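Long-range contacts in myosin IE heavy chain (Dictyostelium discoideum, PDB 1LKX), which binds actin and hydrolyses ATP in an actin-activated way, working as a single-headed myosin motor that may move membranes relative to actin filaments: residues A[35-40]-A[52-57]; A[268-273]-A[355-360]; A[421-426]-A[617-622]. One frame throughout, in Å; residues are numbered along the deposited sequence.

Contact 1 (A[35-40]-A[52-57]). With ADP (adenosine-5'-diphosphate), chain G.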
loop_
_atom_site.group_PDB
_atom_site.type_symbol
_atom_site.label_atom_id
_atom_site.label_comp_id
_atom_site.label_asym_id
_atom_site.label_seq_id
_atom_site.Cartn_x
_atom_site.Cartn_y
_atom_site.Cartn_z
ATOM N N ASP A 35 0.724 -22.370 -14.522
ATOM C CA ASP A 35 1.542 -21.169 -14.537
ATOM C C ASP A 35 1.027 -20.023 -15.398
ATOM O O ASP A 35 1.810 -19.296 -16.003
ATOM C CB ASP A 35 2.971 -21.528 -14.946
ATOM C CG ASP A 35 3.685 -22.341 -13.885
ATOM O OD1 ASP A 35 4.841 -22.765 -14.125
ATOM O OD2 ASP A 35 3.086 -22.550 -12.804
ATOM N N ASN A 36 -0.286 -19.860 -15.455
ATOM C CA ASN A 36 -0.871 -18.767 -16.214
ATOM C C ASN A 36 -1.469 -17.807 -15.208
ATOM O O ASN A 36 -2.687 -17.699 -15.081
ATOM C CB ASN A 36 -1.951 -19.290 -17.151
ATOM C CG ASN A 36 -1.380 -19.888 -18.426
ATOM O OD1 ASN A 36 -0.922 -19.165 -19.317
ATOM N ND2 ASN A 36 -1.398 -21.215 -18.517
ATOM N N ILE A 37 -0.587 -17.127 -14.482
ATOM C CA ILE A 37 -0.964 -16.179 -13.442
ATOM C C ILE A 37 -2.024 -15.157 -13.857
ATOM O O ILE A 37 -2.990 -14.909 -13.131
ATOM C CB ILE A 37 0.229 -15.351 -13.009
ATOM C CG1 ILE A 37 1.502 -16.178 -13.028
ATOM C CG2 ILE A 37 -0.011 -14.791 -11.640
ATOM C CD1 ILE A 37 2.725 -15.266 -12.986
ATOM N N TYR A 38 -1.825 -14.561 -15.027
ATOM C CA TYR A 38 -2.703 -13.512 -15.517
ATOM C C TYR A 38 -3.879 -13.914 -16.390
ATOM O O TYR A 38 -3.769 -14.773 -17.253
ATOM C CB TYR A 38 -1.861 -12.468 -16.260
ATOM C CG TYR A 38 -0.709 -11.922 -15.448
ATOM C CD1 TYR A 38 -0.921 -10.995 -14.422
ATOM C CD2 TYR A 38 0.590 -12.363 -15.683
ATOM C CE1 TYR A 38 0.132 -10.526 -13.658
ATOM C CE2 TYR A 38 1.648 -11.908 -14.927
ATOM C CZ TYR A 38 1.416 -10.992 -13.921
ATOM O OH TYR A 38 2.491 -10.537 -13.198
ATOM N N THR A 39 -5.003 -13.247 -16.153
ATOM C CA THR A 39 -6.239 -13.460 -16.894
ATOM C C THR A 39 -6.972 -12.126 -16.889
ATOM O O THR A 39 -6.878 -11.373 -15.924
ATOM C CB THR A 39 -7.129 -14.512 -16.215
ATOM O OG1 THR A 39 -6.352 -15.668 -15.897
ATOM C CG2 THR A 39 -8.245 -14.930 -17.140
ATOM N N TYR A 40 -7.708 -11.838 -17.950
ATOM C CA TYR A 40 -8.425 -10.575 -18.041
ATOM C C TYR A 40 -9.907 -10.644 -17.718
ATOM O O TYR A 40 -10.478 -11.711 -17.592
ATOM C CB TYR A 40 -8.315 -9.999 -19.453
ATOM C CG TYR A 40 -6.920 -9.715 -19.947
ATOM C CD1 TYR A 40 -6.045 -8.925 -19.212
ATOM C CD2 TYR A 40 -6.492 -10.203 -21.174
ATOM C CE1 TYR A 40 -4.785 -8.628 -19.681
ATOM C CE2 TYR A 40 -5.234 -9.916 -21.656
ATOM C CZ TYR A 40 -4.381 -9.130 -20.904
ATOM O OH TYR A 40 -3.107 -8.880 -21.364
ATOM N N LYS A 52 6.741 -18.472 -6.855
ATOM C CA LYS A 52 7.939 -18.999 -7.498
ATOM C C LYS A 52 8.206 -18.178 -8.765
ATOM O O LYS A 52 7.303 -17.536 -9.304
ATOM C CB LYS A 52 7.766 -20.478 -7.854
ATOM C CG LYS A 52 6.779 -20.731 -8.960
ATOM C CD LYS A 52 6.966 -22.127 -9.514
ATOM C CE LYS A 52 6.167 -22.341 -10.791
ATOM N NZ LYS A 52 6.477 -23.662 -11.409
ATOM N N ASN A 53 9.443 -18.197 -9.246
ATOM C CA ASN A 53 9.780 -17.417 -10.426
ATOM C C ASN A 53 9.262 -18.000 -11.715
ATOM O O ASN A 53 9.457 -19.172 -11.991
ATOM C CB ASN A 53 11.293 -17.253 -10.558
ATOM C CG ASN A 53 11.903 -16.520 -9.391
ATOM O OD1 ASN A 53 11.451 -15.430 -9.016
ATOM N ND2 ASN A 53 12.941 -17.107 -8.803
ATOM N N LEU A 54 8.599 -17.165 -12.500
ATOM C CA LEU A 54 8.096 -17.563 -13.806
ATOM C C LEU A 54 8.872 -16.713 -14.804
ATOM O O LEU A 54 8.739 -15.488 -14.832
ATOM C CB LEU A 54 6.594 -17.298 -13.921
ATOM C CG LEU A 54 5.705 -18.403 -13.359
ATOM C CD1 LEU A 54 6.087 -18.689 -11.925
ATOM C CD2 LEU A 54 4.253 -17.988 -13.449
ATOM N N ASN A 55 9.701 -17.361 -15.609
ATOM C CA ASN A 55 10.505 -16.630 -16.571
ATOM C C ASN A 55 9.635 -15.967 -17.634
ATOM O O ASN A 55 9.694 -16.327 -18.806
ATOM C CB ASN A 55 11.527 -17.570 -17.214
ATOM C CG ASN A 55 12.743 -16.832 -17.732
ATOM O OD1 ASN A 55 13.338 -16.021 -17.018
ATOM N ND2 ASN A 55 13.125 -17.113 -18.974
ATOM N N ILE A 56 8.837 -14.989 -17.213
ATOM C CA ILE A 56 7.955 -14.273 -18.122
ATOM C C ILE A 56 8.079 -12.762 -17.965
ATOM O O ILE A 56 7.230 -12.010 -18.440
ATOM C CB ILE A 56 6.497 -14.665 -17.886
ATOM C CG1 ILE A 56 5.974 -13.996 -16.623
ATOM C CG2 ILE A 56 6.398 -16.165 -17.729
ATOM C CD1 ILE A 56 4.543 -14.310 -16.331
ATOM N N TYR A 57 9.141 -12.323 -17.299
ATOM C CA TYR A 57 9.357 -10.904 -17.084
ATOM C C TYR A 57 10.693 -10.464 -17.658
ATOM O O TYR A 57 11.386 -9.618 -17.095
ATOM C CB TYR A 57 9.298 -10.599 -15.597
ATOM C CG TYR A 57 8.003 -11.011 -14.950
ATOM C CD1 TYR A 57 6.805 -10.380 -15.273
ATOM C CD2 TYR A 57 7.976 -12.037 -14.008
ATOM C CE1 TYR A 57 5.610 -10.759 -14.667
ATOM C CE2 TYR A 57 6.788 -12.427 -13.396
ATOM C CZ TYR A 57 5.607 -11.785 -13.728
ATOM O OH TYR A 57 4.426 -12.166 -13.122
HETATM P PB ADP G . 1.868 -7.851 -1.199
HETATM O O1B ADP G . 2.441 -6.606 -1.780
HETATM O O2B ADP G . 1.918 -8.004 0.249
HETATM O O3B ADP G . 0.440 -7.887 -1.762
HETATM P PA ADP G . 4.021 -9.226 -2.414
HETATM O O1A ADP G . 4.061 -8.591 -3.739
HETATM O O2A ADP G . 4.952 -8.734 -1.363
HETATM O O3A ADP G . 2.579 -9.132 -1.749
HETATM O "O5'" ADP G . 4.227 -10.761 -2.688
HETATM C "C5'" ADP G . 4.495 -11.567 -1.538
HETATM C "C4'" ADP G . 5.508 -12.554 -1.959
HETATM O "O4'" ADP G . 4.840 -13.255 -2.967
HETATM C "C3'" ADP G . 6.663 -11.994 -2.692
HETATM O "O3'" ADP G . 7.601 -11.205 -1.967
HETATM C "C2'" ADP G . 7.123 -13.221 -3.434
HETATM O "O2'" ADP G . 7.882 -14.129 -2.676
HETATM C "C1'" ADP G . 5.788 -13.703 -3.921
HETATM N N9 ADP G . 5.381 -13.179 -5.233
HETATM C C8 ADP G . 4.332 -12.357 -5.552
HETATM N N7 ADP G . 4.162 -12.199 -6.824
HETATM C C5 ADP G . 5.162 -12.968 -7.382
HETATM C C6 ADP G . 5.495 -13.211 -8.711
HETATM N N6 ADP G . 4.870 -12.600 -9.676
HETATM N N1 ADP G . 6.580 -14.065 -8.974
HETATM C C2 ADP G . 7.287 -14.631 -7.897
HETATM N N3 ADP G . 7.033 -14.438 -6.595
HETATM C C4 ADP G . 5.931 -13.586 -6.413
#
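Ile37 drives its CD1 into a hollow on the 52-57 loop, walled by Leu54 CD2, Ile56 CD1 and the hydroxyl of Tyr57. Ile37 CD1 lies 3.9 Å from Ile56 CD1 and 3.5 Å from Tyr57 OH. Leu54 comes at Ile37 tip to tip, modelled closer than methyls can sit, so the exact spacing there is doubtful. The same methyl, Leu54 CD2, also lies 4.1 Å from Asp35 CB. The next bump points the other way: Ile56 CD1 reaches from the loop to the rim of the Tyr38 ring, 4.0 Å from Tyr38 CE2, near the ring plane. Ile56 is turned for this with CG1 between its backbone N and carbonyl carbon (chi1 76°), which also lays CG1 over the centre of the Tyr57 ring.

The two tyrosines arrive from opposite directions and join at their hydroxyls, Tyr38 OH to Tyr57 OH 2.5 Å, a hydrogen bond in which either may donate. His76 meets both rings, and Lys113 makes a cation-pi contact with Tyr57. At the far end of the contact the extended Lys52 chain crosses Asp35 at roughly a right angle, and Lys52 NZ forms a salt bridge with Asp35 OD1 at 3.3 Å, its hydrogen bond weak. Asp35, with positive phi, closes helix 21-33 in a Schellman motif.

The 52-57 segment belongs to the purine-binding loop of myosins: Lys52 O lies 3.2 Å from ADP C2, and Tyr57 OH 3.5 Å from ADP N6. A greasy centre with a polar pair at one end and a charged pair at the other therefore ties the adenine-facing loop to the edge of the central sheet, and the tyrosine pair is consistent with holding the Tyr57 hydroxyl near the adenine amino group.

Contact 2 (A[268-273]-A[355-360])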
loop_
_atom_site.group_PDB
_atom_site.type_symbol
_atom_site.label_atom_id
_atom_site.label_comp_id
_atom_site.label_asym_id
_atom_site.label_seq_id
_atom_site.Cartn_x
_atom_site.Cartn_y
_atom_site.Cartn_z
ATOM N N ARG A 268 23.961 5.230 12.495
ATOM C CA ARG A 268 23.974 5.632 13.890
ATOM C C ARG A 268 22.584 5.582 14.485
ATOM O O ARG A 268 22.382 4.971 15.534
ATOM C CB ARG A 268 24.557 7.037 14.040
ATOM C CG ARG A 268 26.012 7.132 13.615
ATOM C CD ARG A 268 26.733 8.287 14.271
ATOM N NE ARG A 268 27.372 9.139 13.277
ATOM C CZ ARG A 268 26.728 10.076 12.594
ATOM N NH1 ARG A 268 25.431 10.274 12.814
ATOM N NH2 ARG A 268 27.372 10.799 11.686
ATOM N N ILE A 269 21.626 6.221 13.817
ATOM C CA ILE A 269 20.247 6.231 14.294
ATOM C C ILE A 269 19.708 4.814 14.465
ATOM O O ILE A 269 19.061 4.514 15.465
ATOM C CB ILE A 269 19.340 7.023 13.346
ATOM C CG1 ILE A 269 19.648 8.506 13.496
ATOM C CG2 ILE A 269 17.882 6.758 13.656
ATOM C CD1 ILE A 269 18.933 9.376 12.514
ATOM N N LEU A 270 19.970 3.933 13.505
ATOM C CA LEU A 270 19.489 2.574 13.664
ATOM C C LEU A 270 20.151 1.939 14.888
ATOM O O LEU A 270 19.485 1.283 15.694
ATOM C CB LEU A 270 19.773 1.739 12.421
ATOM C CG LEU A 270 18.897 2.005 11.200
ATOM C CD1 LEU A 270 19.186 0.924 10.179
ATOM C CD2 LEU A 270 17.428 1.999 11.564
ATOM N N ALA A 271 21.460 2.144 15.034
ATOM C CA ALA A 271 22.202 1.589 16.168
ATOM C C ALA A 271 21.697 2.160 17.500
ATOM O O ALA A 271 21.663 1.463 18.522
ATOM C CB ALA A 271 23.679 1.874 16.005
ATOM N N ALA A 272 21.302 3.429 17.473
ATOM C CA ALA A 272 20.781 4.101 18.653
ATOM C C ALA A 272 19.479 3.439 19.073
ATOM O O ALA A 272 19.272 3.152 20.255
ATOM C CB ALA A 272 20.541 5.560 18.349
ATOM N N ILE A 273 18.603 3.195 18.097
ATOM C CA ILE A 273 17.317 2.563 18.369
ATOM C C ILE A 273 17.552 1.196 18.972
ATOM O O ILE A 273 16.844 0.780 19.884
ATOM C CB ILE A 273 16.477 2.428 17.080
ATOM C CG1 ILE A 273 16.090 3.827 16.585
ATOM C CG2 ILE A 273 15.236 1.593 17.344
ATOM C CD1 ILE A 273 15.505 3.852 15.203
ATOM N N ALA A 355 9.481 7.176 17.477
ATOM C CA ALA A 355 9.528 8.499 16.854
ATOM C C ALA A 355 10.726 8.600 15.934
ATOM O O ALA A 355 10.640 9.137 14.825
ATOM C CB ALA A 355 9.601 9.567 17.910
ATOM N N LEU A 356 11.846 8.073 16.410
ATOM C CA LEU A 356 13.083 8.068 15.650
ATOM C C LEU A 356 12.934 7.379 14.287
ATOM O O LEU A 356 13.293 7.946 13.251
ATOM C CB LEU A 356 14.161 7.361 16.467
ATOM C CG LEU A 356 15.340 8.185 16.997
ATOM C CD1 LEU A 356 14.854 9.535 17.433
ATOM C CD2 LEU A 356 16.019 7.457 18.144
ATOM N N TYR A 357 12.389 6.163 14.297
ATOM C CA TYR A 357 12.228 5.389 13.078
ATOM C C TYR A 357 11.241 6.011 12.121
ATOM O O TYR A 357 11.513 6.105 10.919
ATOM C CB TYR A 357 11.804 3.958 13.409
ATOM C CG TYR A 357 12.077 2.990 12.286
ATOM C CD1 TYR A 357 11.158 2.807 11.250
ATOM C CD2 TYR A 357 13.285 2.308 12.225
ATOM C CE1 TYR A 357 11.438 1.969 10.178
ATOM C CE2 TYR A 357 13.580 1.470 11.162
ATOM C CZ TYR A 357 12.655 1.304 10.137
ATOM O OH TYR A 357 12.975 0.480 9.078
ATOM N N GLU A 358 10.100 6.447 12.655
ATOM C CA GLU A 358 9.059 7.062 11.839
ATOM C C GLU A 358 9.602 8.271 11.102
ATOM O O GLU A 358 9.354 8.459 9.905
ATOM C CB GLU A 358 7.884 7.494 12.704
ATOM C CG GLU A 358 6.812 8.217 11.915
ATOM C CD GLU A 358 5.743 8.840 12.799
ATOM O OE1 GLU A 358 4.858 9.532 12.255
ATOM O OE2 GLU A 358 5.779 8.647 14.035
ATOM N N ARG A 359 10.352 9.085 11.836
ATOM C CA ARG A 359 10.954 10.280 11.272
ATOM C C ARG A 359 12.046 9.917 10.277
ATOM O O ARG A 359 12.071 10.431 9.153
ATOM C CB ARG A 359 11.511 11.148 12.397
ATOM C CG ARG A 359 10.429 11.761 13.278
ATOM C CD ARG A 359 11.043 12.434 14.477
ATOM N NE ARG A 359 10.279 13.594 14.935
ATOM C CZ ARG A 359 9.076 13.539 15.489
ATOM N NH1 ARG A 359 8.475 14.657 15.868
ATOM N NH2 ARG A 359 8.480 12.366 15.664
ATOM N N LEU A 360 12.941 9.018 10.686
ATOM C CA LEU A 360 14.021 8.600 9.815
ATOM C C LEU A 360 13.430 8.115 8.501
ATOM O O LEU A 360 13.924 8.473 7.435
ATOM C CB LEU A 360 14.853 7.494 10.470
ATOM C CG LEU A 360 15.962 6.827 9.627
ATOM C CD1 LEU A 360 16.871 7.867 9.006
ATOM C CD2 LEU A 360 16.765 5.883 10.492
#
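Leu360 and Ile269 are brought together by their first torsions: Leu360 swings CG opposite its backbone N (chi1 174°), while Ile269 keeps CG1 beside its own N, leaving CG2 opposite that N, where it meets Leu360. The two side chains slide past each other in opposite senses, with Ile269 CG2 3.5 Å from Leu360 CD2. Tyr357 also sends CG opposite its N (chi1 -160°), which carries the ring along to Leu270, whose CD2 lies 3.9 Å from Tyr357 CE2 and 4.1 Å from Leu360 CD2. That one methyl thus fills the notch between ring and leucine.

A turn further on, Ile273 works in two places. Ile273 CG1 passes Leu356 CD2 at 4.0 Å, and Ile273 CD1 comes to the edge of the Tyr357 ring, 4.0 Å from Tyr357 CD2. Helices 260-276 and 342-372 run nearly antiparallel here, at 157° with 10.3 Å between the local axes, each offering residues i, i+1 and i+4 (Ile269, Leu270, Ile273; Leu356, Tyr357, Leu360).

Both helices belong to the upper 50 kDa part of the motor. Helix 200-206 packs on Leu270 and Tyr357, and Phe199 stacks on the tyrosine ring. The Tyr357 hydroxyl is hydrogen-bonded to Phe146 O, so its polar end is satisfied away from this interface. What joins the two helices is purely apolar: shape and burial, rather than directional bonds, set how they sit.

Contact 3 (A[421-426]-A[617-622])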
loop_
_atom_site.group_PDB
_atom_site.type_symbol
_atom_site.label_atom_id
_atom_site.label_comp_id
_atom_site.label_asym_id
_atom_site.label_seq_id
_atom_site.Cartn_x
_atom_site.Cartn_y
_atom_site.Cartn_z
ATOM N N SER A 421 -20.381 3.308 -11.205
ATOM C CA SER A 421 -20.255 4.299 -12.249
ATOM C C SER A 421 -20.658 3.795 -13.622
ATOM O O SER A 421 -21.602 4.317 -14.208
ATOM C CB SER A 421 -18.838 4.815 -12.331
ATOM O OG SER A 421 -18.664 5.470 -13.568
ATOM N N GLU A 422 -19.957 2.787 -14.142
ATOM C CA GLU A 422 -20.278 2.276 -15.479
ATOM C C GLU A 422 -21.760 2.050 -15.697
ATOM O O GLU A 422 -22.325 2.576 -16.647
ATOM C CB GLU A 422 -19.542 0.972 -15.798
ATOM C CG GLU A 422 -19.986 0.402 -17.155
ATOM C CD GLU A 422 -19.365 -0.945 -17.509
ATOM O OE1 GLU A 422 -19.841 -1.574 -18.486
ATOM O OE2 GLU A 422 -18.406 -1.366 -16.820
ATOM N N GLN A 423 -22.377 1.262 -14.824
ATOM C CA GLN A 423 -23.807 0.964 -14.917
ATOM C C GLN A 423 -24.692 2.210 -14.839
ATOM O O GLN A 423 -25.599 2.415 -15.659
ATOM C CB GLN A 423 -24.233 0.014 -13.797
ATOM C CG GLN A 423 -23.992 -1.451 -14.056
ATOM C CD GLN A 423 -24.781 -2.322 -13.100
ATOM O OE1 GLN A 423 -24.502 -2.365 -11.904
ATOM N NE2 GLN A 423 -25.786 -3.012 -13.623
ATOM N N GLU A 424 -24.432 3.028 -13.828
ATOM C CA GLU A 424 -25.194 4.240 -13.623
ATOM C C GLU A 424 -25.251 5.085 -14.880
ATOM O O GLU A 424 -26.161 5.896 -15.049
ATOM C CB GLU A 424 -24.606 5.027 -12.457
ATOM C CG GLU A 424 -24.854 4.330 -11.131
ATOM C CD GLU A 424 -24.601 5.222 -9.939
ATOM O OE1 GLU A 424 -25.002 4.825 -8.823
ATOM O OE2 GLU A 424 -24.006 6.309 -10.116
ATOM N N GLU A 425 -24.283 4.892 -15.768
ATOM C CA GLU A 425 -24.270 5.632 -17.021
ATOM C C GLU A 425 -25.307 5.001 -17.941
ATOM O O GLU A 425 -26.225 5.667 -18.403
ATOM C CB GLU A 425 -22.890 5.570 -17.688
ATOM C CG GLU A 425 -22.785 6.398 -18.976
ATOM C CD GLU A 425 -21.469 6.190 -19.725
ATOM O OE1 GLU A 425 -21.169 5.037 -20.104
ATOM O OE2 GLU A 425 -20.737 7.181 -19.943
ATOM N N TYR A 426 -25.167 3.704 -18.185
ATOM C CA TYR A 426 -26.080 2.999 -19.066
ATOM C C TYR A 426 -27.522 3.485 -19.011
ATOM O O TYR A 426 -28.190 3.567 -20.041
ATOM C CB TYR A 426 -26.021 1.497 -18.802
ATOM C CG TYR A 426 -24.777 0.843 -19.348
ATOM C CD1 TYR A 426 -24.092 1.393 -20.431
ATOM C CD2 TYR A 426 -24.299 -0.346 -18.806
ATOM C CE1 TYR A 426 -22.961 0.772 -20.956
ATOM C CE2 TYR A 426 -23.172 -0.978 -19.327
ATOM C CZ TYR A 426 -22.510 -0.413 -20.397
ATOM O OH TYR A 426 -21.396 -1.034 -20.901
ATOM N N VAL A 617 -17.640 -9.685 -14.683
ATOM C CA VAL A 617 -17.799 -10.432 -15.920
ATOM C C VAL A 617 -19.236 -10.233 -16.364
ATOM O O VAL A 617 -19.517 -10.022 -17.539
ATOM C CB VAL A 617 -17.582 -11.946 -15.712
ATOM C CG1 VAL A 617 -17.307 -12.613 -17.039
ATOM C CG2 VAL A 617 -16.448 -12.189 -14.762
ATOM N N ARG A 618 -20.151 -10.294 -15.407
ATOM C CA ARG A 618 -21.559 -10.127 -15.708
ATOM C C ARG A 618 -21.788 -8.784 -16.400
ATOM O O ARG A 618 -22.248 -8.748 -17.540
ATOM C CB ARG A 618 -22.379 -10.234 -14.419
ATOM C CG ARG A 618 -23.833 -10.638 -14.627
ATOM C CD ARG A 618 -24.531 -10.954 -13.300
ATOM N NE ARG A 618 -23.821 -11.993 -12.553
ATOM C CZ ARG A 618 -23.774 -13.277 -12.902
ATOM N NH1 ARG A 618 -24.403 -13.700 -13.991
ATOM N NH2 ARG A 618 -23.084 -14.141 -12.169
ATOM N N VAL A 619 -21.456 -7.683 -15.729
ATOM C CA VAL A 619 -21.636 -6.357 -16.316
ATOM C C VAL A 619 -20.956 -6.296 -17.676
ATOM O O VAL A 619 -21.575 -5.925 -18.668
ATOM C CB VAL A 619 -21.041 -5.233 -15.418
ATOM C CG1 VAL A 619 -20.835 -3.963 -16.227
ATOM C CG2 VAL A 619 -21.966 -4.945 -14.264
ATOM N N ARG A 620 -19.682 -6.671 -17.712
ATOM C CA ARG A 620 -18.895 -6.655 -18.944
ATOM C C ARG A 620 -19.647 -7.348 -20.088
ATOM O O ARG A 620 -19.559 -6.947 -21.256
ATOM C CB ARG A 620 -17.552 -7.349 -18.707
ATOM C CG ARG A 620 -16.466 -6.977 -19.703
ATOM C CD ARG A 620 -16.055 -5.523 -19.548
ATOM N NE ARG A 620 -17.081 -4.599 -20.021
ATOM C CZ ARG A 620 -17.305 -3.405 -19.481
ATOM N NH1 ARG A 620 -16.580 -2.996 -18.446
ATOM N NH2 ARG A 620 -18.237 -2.608 -19.988
ATOM N N ARG A 621 -20.380 -8.401 -19.752
ATOM C CA ARG A 621 -21.154 -9.098 -20.758
ATOM C C ARG A 621 -22.293 -8.183 -21.193
ATOM O O ARG A 621 -22.151 -7.440 -22.164
ATOM C CB ARG A 621 -21.695 -10.409 -20.199
ATOM C CG ARG A 621 -20.743 -11.564 -20.383
ATOM C CD ARG A 621 -21.332 -12.826 -19.828
ATOM N NE ARG A 621 -20.657 -14.003 -20.354
ATOM C CZ ARG A 621 -20.693 -14.375 -21.628
ATOM N NH1 ARG A 621 -20.047 -15.466 -22.018
ATOM N NH2 ARG A 621 -21.374 -13.657 -22.512
ATOM N N ALA A 622 -23.404 -8.217 -20.460
ATOM C CA ALA A 622 -24.567 -7.391 -20.773
ATOM C C ALA A 622 -24.194 -6.014 -21.328
ATOM O O ALA A 622 -24.872 -5.488 -22.213
ATOM C CB ALA A 622 -25.435 -7.234 -19.523
#
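Glu422 OE2 takes a hydrogen bond from Arg620 NH1 at 2.9 Å, bent at the hydrogen to 131°. The oxygen is met on its syn side, from somewhat out of the carboxylate plane. Carboxylate and guanidinium lie almost parallel, their planes 4° apart, but one is stepped in height against the other, in keeping with the bend. A second bond joins Arg620 NH2 to Glu422 OE1, modelled too short to be trusted, so the salt bridge has one sound arm and one of doubtful geometry. Arg620 starts out pointing away from the partner helix, and bends at chi2 and chi3 fold its chain back to reach the straight, extended Glu422. NH2 of Arg620 is also weakly hydrogen-bonded to Phe624 O.

Val619 packs against the carboxylate end of Glu422: Val619 CG1 lies 3.6 Å from Glu422 CD, while Val619 CG2 meets Gln423 CG at 4.0 Å. The Tyr426 hydroxyl comes to the edge of the guanidinium, 3.6 Å from Arg620 NH2, but its stronger partner is Phe624 N.

Helix 398-430 is the relay helix of myosin and helix 614-622 the SH1 helix, which falls within the sequence range assigned to actin binding. Segments 421-426 and 617-622 run in roughly the same direction, 30° apart, with 11.3 Å between their local axes. Around them, Trp433 meets the Tyr426 ring, Val14 touches Arg620, and Glu425 forms a salt bridge with Arg627.

Overall arrangement
From the N terminus the chain first closes contact 1, a short loop of 11 residues that contains strand 45-48 and brings the edge of the central sheet to the purine-binding loop. It then runs through the P-loop region before contact 2 closes an 81-residue excursion, joining two helices of the upper 50 kDa part. Contact 3 closes the longest loop, 190 residues, linking the relay and SH1 helices. The three follow in series, and none nests in or crosses another. Contacts 2 and 3 lie on opposite sides of the chain's centre, 50 Å apart between centres, whereas contacts 1 and 3 approach to about 7 Å at their nearest atoms without touching.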